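Local coordinates for protein adenylate kinase (Desulfovibrio gigas, PDB 2XB4) that probably catalyses the reversible transfer of the terminal phosphate of ATP to AMP, giving two ADP, and binds a zinc ion, at residues G14-L19 with S213-L218; A119-M124 with N138-A143; C129-N134 with R152-A157. All blocks are in the same frame, centred on the assembly; numbering follows the deposited sequence. Where two conformers were deposited one is given.

The three contacts run from the CORE domain outward to the zinc-bearing LID. Contact 1 joins the helix after the predicted ATP-binding loop to the C-terminal helix. Contact 2, centred about 18 Å from contact 1, ties helix 116-124 to the loop 138-143; its Arg122 side chain lies about 6 Å from a bound tartrate. Contact 3 holds two zinc ligands, its centre about 17 Å from contact 2 and 25 Å from contact 1. Contacts 2 and 3 cross along the chain and touch where Ala143 O lies 3.2 Å from Arg152 NH2. Thr15 of contact 1 hydrogen-bonds to His135 of a second subunit, and the tartrate at contact 3 bonds to Gly10 and Lys13 of that subunit.

Contact 1 of 3, residues G14-L19 with S213-L218; sequences GTQGNL and SIKDTL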
loop_
_atom_site.group_PDB
_atom_site.type_symbol
_atom_site.label_atom_id
_atom_site.label_comp_id
_atom_site.label_asym_id
_atom_site.label_seq_id
_atom_site.Cartn_x
_atom_site.Cartn_y
_atom_site.Cartn_z
ATOM N N GLY A 14 4.913 -7.165 -20.972
ATOM C CA GLY A 14 5.035 -8.496 -20.307
ATOM C C GLY A 14 3.921 -9.426 -20.764
ATOM O O GLY A 14 4.132 -10.620 -21.077
ATOM N N THR A 15 2.722 -8.889 -20.813
ATOM C CA THR A 15 1.577 -9.628 -21.285
ATOM C C THR A 15 1.768 -10.179 -22.678
ATOM O O THR A 15 1.485 -11.355 -22.930
ATOM C CB THR A 15 0.316 -8.774 -21.233
ATOM O OG1 THR A 15 0.153 -8.310 -19.897
ATOM C CG2 THR A 15 -0.920 -9.622 -21.599
ATOM N N GLN A 16 2.221 -9.328 -23.592
ATOM C CA GLN A 16 2.466 -9.730 -24.994
ATOM C C GLN A 16 3.599 -10.706 -25.124
ATOM O O GLN A 16 3.477 -11.686 -25.865
ATOM C CB GLN A 16 2.716 -8.525 -25.941
ATOM C CG GLN A 16 1.534 -7.565 -26.077
ATOM C CD GLN A 16 0.241 -8.305 -26.506
ATOM O OE1 GLN A 16 -0.815 -8.032 -25.952
ATOM N NE2 GLN A 16 0.332 -9.257 -27.472
ATOM N N GLY A 17 4.691 -10.461 -24.399
ATOM C CA GLY A 17 5.809 -11.401 -24.394
ATOM C C GLY A 17 5.421 -12.768 -23.886
ATOM O O GLY A 17 5.793 -13.809 -24.468
ATOM N N ASN A 18 4.678 -12.799 -22.786
ATOM C CA ASN A 18 4.150 -14.085 -22.271
ATOM C C ASN A 18 3.352 -14.840 -23.317
ATOM O O ASN A 18 3.512 -16.029 -23.447
ATOM C CB ASN A 18 3.283 -13.846 -21.031
ATOM C CG ASN A 18 2.867 -15.138 -20.357
ATOM O OD1 ASN A 18 1.692 -15.460 -20.337
ATOM N ND2 ASN A 18 3.821 -15.893 -19.846
ATOM N N LEU A 19 2.495 -14.151 -24.065
ATOM C CA LEU A 19 1.707 -14.799 -25.109
ATOM C C LEU A 19 2.612 -15.420 -26.192
ATOM O O LEU A 19 2.402 -16.556 -26.604
ATOM C CB LEU A 19 0.671 -13.834 -25.697
ATOM C CG LEU A 19 -0.500 -13.519 -24.723
ATOM C CD1 LEU A 19 -1.214 -12.275 -25.296
ATOM C CD2 LEU A 19 -1.546 -14.658 -24.483
ATOM N N SER A 213 -6.585 -7.525 -30.149
ATOM C CA SER A 213 -6.154 -7.036 -31.458
ATOM C C SER A 213 -4.590 -7.062 -31.662
ATOM O O SER A 213 -4.093 -7.539 -32.699
ATOM C CB SER A 213 -6.754 -5.655 -31.716
ATOM O OG SER A 213 -6.221 -5.100 -32.900
ATOM N N ILE A 214 -3.826 -6.545 -30.690
ATOM C CA ILE A 214 -2.350 -6.583 -30.749
ATOM C C ILE A 214 -1.858 -8.043 -30.898
ATOM O O ILE A 214 -1.123 -8.352 -31.849
ATOM C CB ILE A 214 -1.703 -5.931 -29.534
ATOM C CG1 ILE A 214 -2.000 -4.417 -29.517
ATOM C CG2 ILE A 214 -0.202 -6.113 -29.611
ATOM C CD1 ILE A 214 -2.002 -3.778 -28.102
ATOM N N LYS A 215 -2.330 -8.930 -29.994
ATOM C CA LYS A 215 -1.996 -10.357 -30.016
ATOM C C LYS A 215 -2.260 -11.038 -31.383
ATOM O O LYS A 215 -1.423 -11.837 -31.846
ATOM C CB LYS A 215 -2.709 -11.136 -28.894
ATOM C CG LYS A 215 -2.216 -12.615 -28.834
ATOM C CD LYS A 215 -3.197 -13.605 -28.162
ATOM C CE LYS A 215 -4.562 -13.630 -28.814
ATOM N NZ LYS A 215 -5.367 -14.756 -28.281
ATOM N N ASP A 216 -3.422 -10.758 -31.994
ATOM C CA ASP A 216 -3.733 -11.219 -33.365
ATOM C C ASP A 216 -2.699 -10.797 -34.442
ATOM O O ASP A 216 -2.120 -11.649 -35.077
ATOM C CB ASP A 216 -5.157 -10.794 -33.773
ATOM C CG ASP A 216 -6.246 -11.623 -33.088
ATOM O OD1 ASP A 216 -5.920 -12.669 -32.483
ATOM O OD2 ASP A 216 -7.432 -11.214 -33.145
ATOM N N THR A 217 -2.484 -9.494 -34.645
ATOM C CA THR A 217 -1.449 -8.944 -35.575
ATOM C C THR A 217 -0.008 -9.503 -35.333
ATOM O O THR A 217 0.769 -9.718 -36.266
ATOM C CB THR A 217 -1.362 -7.397 -35.425
ATOM O OG1 THR A 217 -2.618 -6.887 -34.944
ATOM C CG2 THR A 217 -0.960 -6.725 -36.731
ATOM N N LEU A 218 0.336 -9.719 -34.060
ATOM C CA LEU A 218 1.648 -10.185 -33.665
ATOM C C LEU A 218 1.845 -11.644 -33.996
ATOM O O LEU A 218 2.809 -12.005 -34.658
ATOM C CB LEU A 218 1.796 -10.043 -32.175
ATOM C CG LEU A 218 3.157 -10.017 -31.538
ATOM C CD1 LEU A 218 3.157 -10.891 -30.335
ATOM C CD2 LEU A 218 4.398 -10.242 -32.422
#
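Gln16 reaches from helix 13-24 onto the C-terminal helix, and its amide makes the dense part of this contact. CD lies 3.8 Å from Ile214 CG2, the two side chains crossing at about a right angle, while NE2 comes down on the backbone of the next residue, 3.6 Å from Lys215 CA. The bend at chi2 (-55°) turns the amide toward Ile214 and Lys215. On a further turn, Leu218 CD1 approaches the same nitrogen at 4.3 Å. No hydrogen bond passes between the segments, and Gln16 NE2 is buried here without a partner anywhere in the model, so its contact with the C-terminal helix is by van der Waals packing. Toward the surface the packing thins. Leu19 CD1 meets Lys215 CG at 3.7 Å and touches CD as well, but the lysine then turns at chi3 and carries its ammonium away from helix 13-24, leaving its methylenes to cover the leucine. The segment axes approach to 10.7 Å and cross at -42°. Ile214 and Leu218 also rest on strand 201-206, which places the C-terminal helix against the strand that is outermost in this chain's parallel sheet. This is the CORE of a P-loop nucleoside monophosphate kinase, in which the helix running on from the predicted ATP-binding loop packs beside the chain's last helix.

Contact 2 of 3, residues A119-M124 with N138-A143; sequences AKNRIM and NIFIDA. Unlike the reference sequence in segment 138-143: Asp142 (reference Glu).
Asn138 ND2 donates to Arg122 O over 2.8 Å, and this bond secures an Asx turn, overlaid on a type I beta turn from Asn138 to Ile141, to the end of helix 116-124. It thereby ties the loop between strands 128-129 and 158-159 to a CORE helix. The bond is nearly straight at 164°, uses a lone pair in the carbonyl plane, and lies within the plane of the asparagine amide. Beside it, Ile141 CG1 sits 4.0 Å from Arg122 CG and covers one face of the guanidinium toward its rim, the extended arginine crossing the isoleucine at about a right angle. One of two conformers of Phe140 places its ring face over Asn121 CB, a CH-pi arrangement whose closeness is doubtful. What positions this first shell is the other end of the Asn138 amide: OD1 accepts from Phe140 N at 2.8 Å, so one side chain both shapes its own turn and grips the helix. Farther out, helix 167-177 packs against helix 116-124, with Lys120 in a salt bridge to Glu167. A water bridges the two segments, accepting from Arg122 NE at 2.9 Å and donating to Phe140 O at 3.0 Å.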
loop_
_atom_site.group_PDB
_atom_site.type_symbol
_atom_site.label_atom_id
_atom_site.label_comp_id
_atom_site.label_asym_id
_atom_site.label_seq_id
_atom_site.Cartn_x
_atom_site.Cartn_y
_atom_site.Cartn_z
ATOM N N ALA A 119 1.649 6.337 -22.586
ATOM C CA ALA A 119 2.265 5.376 -21.668
ATOM C C ALA A 119 2.141 5.867 -20.182
ATOM O O ALA A 119 1.764 5.092 -19.286
ATOM C CB ALA A 119 3.714 5.140 -22.122
ATOM N N LYS A 120 2.515 7.124 -19.912
ATOM C CA LYS A 120 2.470 7.627 -18.513
ATOM C C LYS A 120 1.034 7.595 -18.019
ATOM O O LYS A 120 0.771 7.211 -16.882
ATOM C CB LYS A 120 3.094 9.046 -18.444
ATOM C CG LYS A 120 3.008 9.694 -17.062
ATOM C CD LYS A 120 3.654 11.024 -17.040
ATOM C CE LYS A 120 3.511 11.566 -15.661
ATOM N NZ LYS A 120 3.875 12.989 -15.655
ATOM N N ASN A 121 0.109 8.102 -18.818
ATOM C CA ASN A 121 -1.304 8.083 -18.388
ATOM C C ASN A 121 -1.884 6.694 -18.172
ATOM O O ASN A 121 -2.618 6.457 -17.225
ATOM C CB ASN A 121 -2.154 8.830 -19.385
ATOM C CG ASN A 121 -2.046 10.344 -19.176
ATOM O OD1 ASN A 121 -1.809 10.837 -18.054
ATOM N ND2 ASN A 121 -2.167 11.066 -20.238
ATOM N N ARG A 122 -1.510 5.761 -19.011
ATOM C CA ARG A 122 -1.910 4.362 -18.717
ATOM C C ARG A 122 -1.380 3.813 -17.391
ATOM O O ARG A 122 -2.082 3.000 -16.780
ATOM C CB ARG A 122 -1.501 3.426 -19.823
ATOM C CG ARG A 122 -2.317 3.641 -21.030
ATOM C CD ARG A 122 -1.959 2.678 -22.142
ATOM N NE ARG A 122 -2.948 2.974 -23.197
ATOM C CZ ARG A 122 -3.502 2.078 -24.003
ATOM N NH1 ARG A 122 -3.177 0.799 -23.887
ATOM N NH2 ARG A 122 -4.424 2.468 -24.914
ATOM N N ILE A 123 -0.144 4.157 -16.990
ATOM C CA ILE A 123 0.343 3.687 -15.711
ATOM C C ILE A 123 -0.477 4.391 -14.591
ATOM O O ILE A 123 -0.923 3.743 -13.634
ATOM C CB ILE A 123 1.823 4.022 -15.547
ATOM C CG1 ILE A 123 2.666 3.264 -16.602
ATOM C CG2 ILE A 123 2.335 3.775 -14.096
ATOM C CD1 ILE A 123 4.067 3.950 -16.896
ATOM N N MET A 124 -0.583 5.736 -14.661
ATOM C CA MET A 124 -1.186 6.510 -13.512
ATOM C C MET A 124 -2.666 6.215 -13.414
ATOM O O MET A 124 -3.225 6.320 -12.340
ATOM C CB MET A 124 -0.997 8.047 -13.724
ATOM C CG MET A 124 0.513 8.387 -13.757
ATOM S SD MET A 124 0.770 10.138 -13.678
ATOM C CE MET A 124 0.167 10.543 -12.045
ATOM N N ASN A 138 -9.056 1.039 -15.471
ATOM C CA ASN A 138 -8.094 2.054 -15.796
ATOM C C ASN A 138 -8.870 3.285 -16.256
ATOM O O ASN A 138 -9.560 3.229 -17.288
ATOM C CB ASN A 138 -7.101 1.582 -16.879
ATOM C CG ASN A 138 -5.880 2.483 -16.964
ATOM O OD1 ASN A 138 -6.021 3.741 -17.179
ATOM N ND2 ASN A 138 -4.679 1.892 -16.783
ATOM N N ILE A 139 -8.720 4.397 -15.525
ATOM C CA ILE A 139 -9.388 5.623 -15.895
ATOM C C ILE A 139 -8.947 6.190 -17.284
ATOM O O ILE A 139 -9.688 6.910 -17.878
ATOM C CB ILE A 139 -9.354 6.716 -14.741
ATOM C CG1 ILE A 139 -7.933 7.245 -14.421
ATOM C CG2 ILE A 139 -9.936 6.180 -13.459
ATOM C CD1 ILE A 139 -7.986 8.618 -13.651
ATOM N N PHE A 140 -7.821 5.768 -17.832
ATOM C CA PHE A 140 -7.299 6.313 -19.090
ATOM C C PHE A 140 -7.450 5.343 -20.279
ATOM O O PHE A 140 -6.971 5.642 -21.394
ATOM C CB PHE A 140 -5.818 6.780 -18.928
ATOM C CG PHE A 140 -5.304 7.670 -20.067
ATOM C CD1 PHE A 140 -5.644 9.050 -20.153
ATOM C CD2 PHE A 140 -4.462 7.137 -21.079
ATOM C CE1 PHE A 140 -5.156 9.826 -21.227
ATOM C CE2 PHE A 140 -4.000 7.937 -22.166
ATOM C CZ PHE A 140 -4.318 9.250 -22.235
ATOM N N ILE A 141 -8.084 4.189 -20.059
ATOM C CA ILE A 141 -8.244 3.174 -21.138
ATOM C C ILE A 141 -9.777 2.917 -21.226
ATOM O O ILE A 141 -10.388 2.287 -20.294
ATOM C CB ILE A 141 -7.487 1.862 -20.836
ATOM C CG1 ILE A 141 -5.948 2.062 -20.674
ATOM C CG2 ILE A 141 -7.696 0.905 -21.945
ATOM C CD1 ILE A 141 -5.201 0.740 -20.395
ATOM N N ASP A 142 -10.385 3.440 -22.285
ATOM C CA ASP A 142 -11.884 3.512 -22.376
ATOM C C ASP A 142 -12.469 2.124 -22.199
ATOM O O ASP A 142 -13.480 2.014 -21.540
ATOM C CB ASP A 142 -12.499 4.128 -23.657
ATOM C CG ASP A 142 -13.898 4.944 -23.354
ATOM O OD1 ASP A 142 -13.883 5.978 -22.674
ATOM O OD2 ASP A 142 -15.036 4.662 -23.791
ATOM N N ALA A 143 -11.871 1.075 -22.804
ATOM C CA ALA A 143 -12.521 -0.278 -22.750
ATOM C C ALA A 143 -12.611 -0.876 -21.339
ATOM O O ALA A 143 -13.450 -1.787 -21.069
ATOM C CB ALA A 143 -11.842 -1.262 -23.674
HETATM O O HOH W 1 -4.901 5.092 -23.480
#

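Contact 3 of 3, residues C129-N134 with R152-A157; sequences CKNNPN and RVCGGA. With ZN (zinc ion), chain B; SRT (S,R meso-tartaric acid), chain C.
Cys129 and Cys154 bring their sulfurs to 3.5 Å from each other because both bind the same zinc ion, with Cys129 SG 2.3 Å from the metal. Next, Lys130 N donates to Ala157 O over 2.9 Å. Cys129 CA sends a C-H toward the same oxygen, so one carbonyl takes both contacts, beside the short antiparallel pair 128-129 and 158-159. Asn131 follows with CG beside its own backbone N (chi1 -66°), a turn that lays its amide against Gly156, ND2 being 3.4 Å from Gly156 CA. From there ND2 donates to Cys154 SG at 3.4 Å, and OD1 is linked through a water to Ala157 N. Asn132 N donates a hydrogen bond to Cys129 SG over 3.5 Å, and Asn131 N adds a weak one; such N-H groups would help to stabilise the negative charge of a metal-bound thiolate. The Asn132 amide serves two partners: ND2 donates to O11 of the meso-tartrate at 3.0 Å, and OD1 accepts from Asn134 N at 3.0 Å in an Asx turn. That tartrate also bonds to the backbone N atoms of Gly10 and Lys13 of a second subunit, joining one copy's LID to the predicted ATP-binding P-loop of another. His135 and Cys151 complete a zinc site of three cysteines and one histidine, with Cys151 and Cys154 as a CxxC pair, in the LID domain.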
loop_
_atom_site.group_PDB
_atom_site.type_symbol
_atom_site.label_atom_id
_atom_site.label_comp_id
_atom_site.label_asym_id
_atom_site.label_seq_id
_atom_site.Cartn_x
_atom_site.Cartn_y
_atom_site.Cartn_z
ATOM N N CYS A 129 -8.969 -3.151 -7.747
ATOM C CA CYS A 129 -10.128 -3.583 -7.004
ATOM C C CYS A 129 -9.775 -4.243 -5.672
ATOM O O CYS A 129 -8.950 -5.184 -5.608
ATOM C CB CYS A 129 -10.925 -4.569 -7.901
ATOM S SG CYS A 129 -12.414 -5.327 -7.086
ATOM N N LYS A 130 -10.433 -3.792 -4.614
ATOM C CA LYS A 130 -10.253 -4.363 -3.273
ATOM C C LYS A 130 -10.634 -5.821 -3.205
ATOM O O LYS A 130 -9.998 -6.604 -2.487
ATOM C CB LYS A 130 -11.076 -3.558 -2.252
ATOM C CG LYS A 130 -10.465 -3.665 -0.837
ATOM C CD LYS A 130 -11.137 -2.763 0.275
ATOM C CE LYS A 130 -12.567 -3.259 0.695
ATOM N NZ LYS A 130 -12.703 -3.676 2.171
ATOM N N ASN A 131 -11.657 -6.217 -3.973
ATOM C CA ASN A 131 -12.184 -7.599 -3.847
ATOM C C ASN A 131 -11.312 -8.577 -4.627
ATOM O O ASN A 131 -11.151 -9.745 -4.201
ATOM C CB ASN A 131 -13.621 -7.733 -4.410
ATOM C CG ASN A 131 -14.664 -6.934 -3.606
ATOM O OD1 ASN A 131 -14.480 -6.630 -2.431
ATOM N ND2 ASN A 131 -15.772 -6.625 -4.251
ATOM N N ASN A 132 -10.830 -8.151 -5.793
ATOM C CA ASN A 132 -9.991 -9.065 -6.574
ATOM C C ASN A 132 -9.028 -8.259 -7.445
ATOM O O ASN A 132 -9.465 -7.566 -8.373
ATOM C CB ASN A 132 -10.897 -9.926 -7.477
ATOM C CG ASN A 132 -10.109 -11.048 -8.233
ATOM O OD1 ASN A 132 -8.939 -10.900 -8.553
ATOM N ND2 ASN A 132 -10.800 -12.142 -8.550
ATOM N N PRO A 133 -7.716 -8.335 -7.157
ATOM C CA PRO A 133 -6.768 -7.418 -7.851
ATOM C C PRO A 133 -6.606 -7.778 -9.351
ATOM O O PRO A 133 -6.083 -6.981 -10.092
ATOM C CB PRO A 133 -5.446 -7.649 -7.070
ATOM C CG PRO A 133 -5.527 -9.137 -6.605
ATOM C CD PRO A 133 -7.049 -9.273 -6.241
ATOM N N ASN A 134 -7.145 -8.909 -9.786
ATOM C CA ASN A 134 -7.070 -9.344 -11.212
ATOM C C ASN A 134 -7.997 -8.477 -12.060
ATOM O O ASN A 134 -7.759 -8.404 -13.281
ATOM C CB ASN A 134 -7.554 -10.803 -11.475
ATOM C CG ASN A 134 -6.700 -11.918 -10.763
ATOM O OD1 ASN A 134 -5.562 -11.683 -10.331
ATOM N ND2 ASN A 134 -7.262 -13.155 -10.718
ATOM N N ARG A 152 -15.495 -2.099 -12.436
ATOM C CA ARG A 152 -16.431 -2.356 -13.540
ATOM C C ARG A 152 -16.804 -3.838 -13.650
ATOM O O ARG A 152 -17.729 -4.190 -14.375
ATOM C CB ARG A 152 -15.772 -1.943 -14.865
ATOM C CG ARG A 152 -14.489 -2.826 -15.142
ATOM C CD ARG A 152 -13.741 -2.369 -16.377
ATOM N NE ARG A 152 -14.674 -2.110 -17.464
ATOM C CZ ARG A 152 -15.065 -3.058 -18.304
ATOM N NH1 ARG A 152 -14.562 -4.309 -18.110
ATOM N NH2 ARG A 152 -15.948 -2.764 -19.302
ATOM N N VAL A 153 -16.064 -4.718 -12.970
ATOM C CA VAL A 153 -16.362 -6.175 -13.023
ATOM C C VAL A 153 -17.301 -6.538 -11.890
ATOM O O VAL A 153 -18.270 -7.249 -12.110
ATOM C CB VAL A 153 -15.055 -7.031 -12.831
ATOM C CG1 VAL A 153 -15.381 -8.557 -12.901
ATOM C CG2 VAL A 153 -14.010 -6.714 -13.893
ATOM N N CYS A 154 -17.010 -6.091 -10.664
ATOM C CA CYS A 154 -17.758 -6.614 -9.505
ATOM C C CYS A 154 -18.336 -5.553 -8.578
ATOM O O CYS A 154 -19.052 -5.903 -7.620
ATOM C CB CYS A 154 -16.898 -7.594 -8.673
ATOM S SG CYS A 154 -15.600 -6.649 -7.693
ATOM N N GLY A 155 -18.052 -4.284 -8.835
ATOM C CA GLY A 155 -18.575 -3.179 -8.015
ATOM C C GLY A 155 -17.778 -2.956 -6.738
ATOM O O GLY A 155 -18.127 -2.101 -5.923
ATOM N N GLY A 156 -16.652 -3.635 -6.583
ATOM C CA GLY A 156 -15.800 -3.407 -5.399
ATOM C C GLY A 156 -15.152 -2.031 -5.399
ATOM O O GLY A 156 -15.017 -1.355 -6.424
ATOM N N ALA A 157 -14.713 -1.627 -4.225
ATOM C CA ALA A 157 -13.972 -0.373 -4.087
ATOM C C ALA A 157 -12.680 -0.383 -4.877
ATOM O O ALA A 157 -12.031 -1.447 -5.034
ATOM C CB ALA A 157 -13.693 -0.043 -2.574
HETATM ZN ZN ZN B . -13.650 -6.108 -8.880
HETATM O O1 SRT C . -12.008 -13.938 -4.731
HETATM O O11 SRT C . -12.876 -12.754 -6.454
HETATM C C1 SRT C . -12.764 -13.068 -5.240
HETATM C C2 SRT C . -13.728 -12.639 -4.221
HETATM O O2 SRT C . -13.258 -12.130 -2.988
HETATM C C3 SRT C . -15.156 -12.519 -4.620
HETATM O O3 SRT C . -15.327 -13.914 -4.254
HETATM C C4 SRT C . -15.951 -11.693 -3.701
HETATM O O4 SRT C . -16.009 -10.478 -3.952
HETATM O O41 SRT C . -16.511 -12.251 -2.751
HETATM O O HOH W 2 -14.805 -3.586 -1.923
#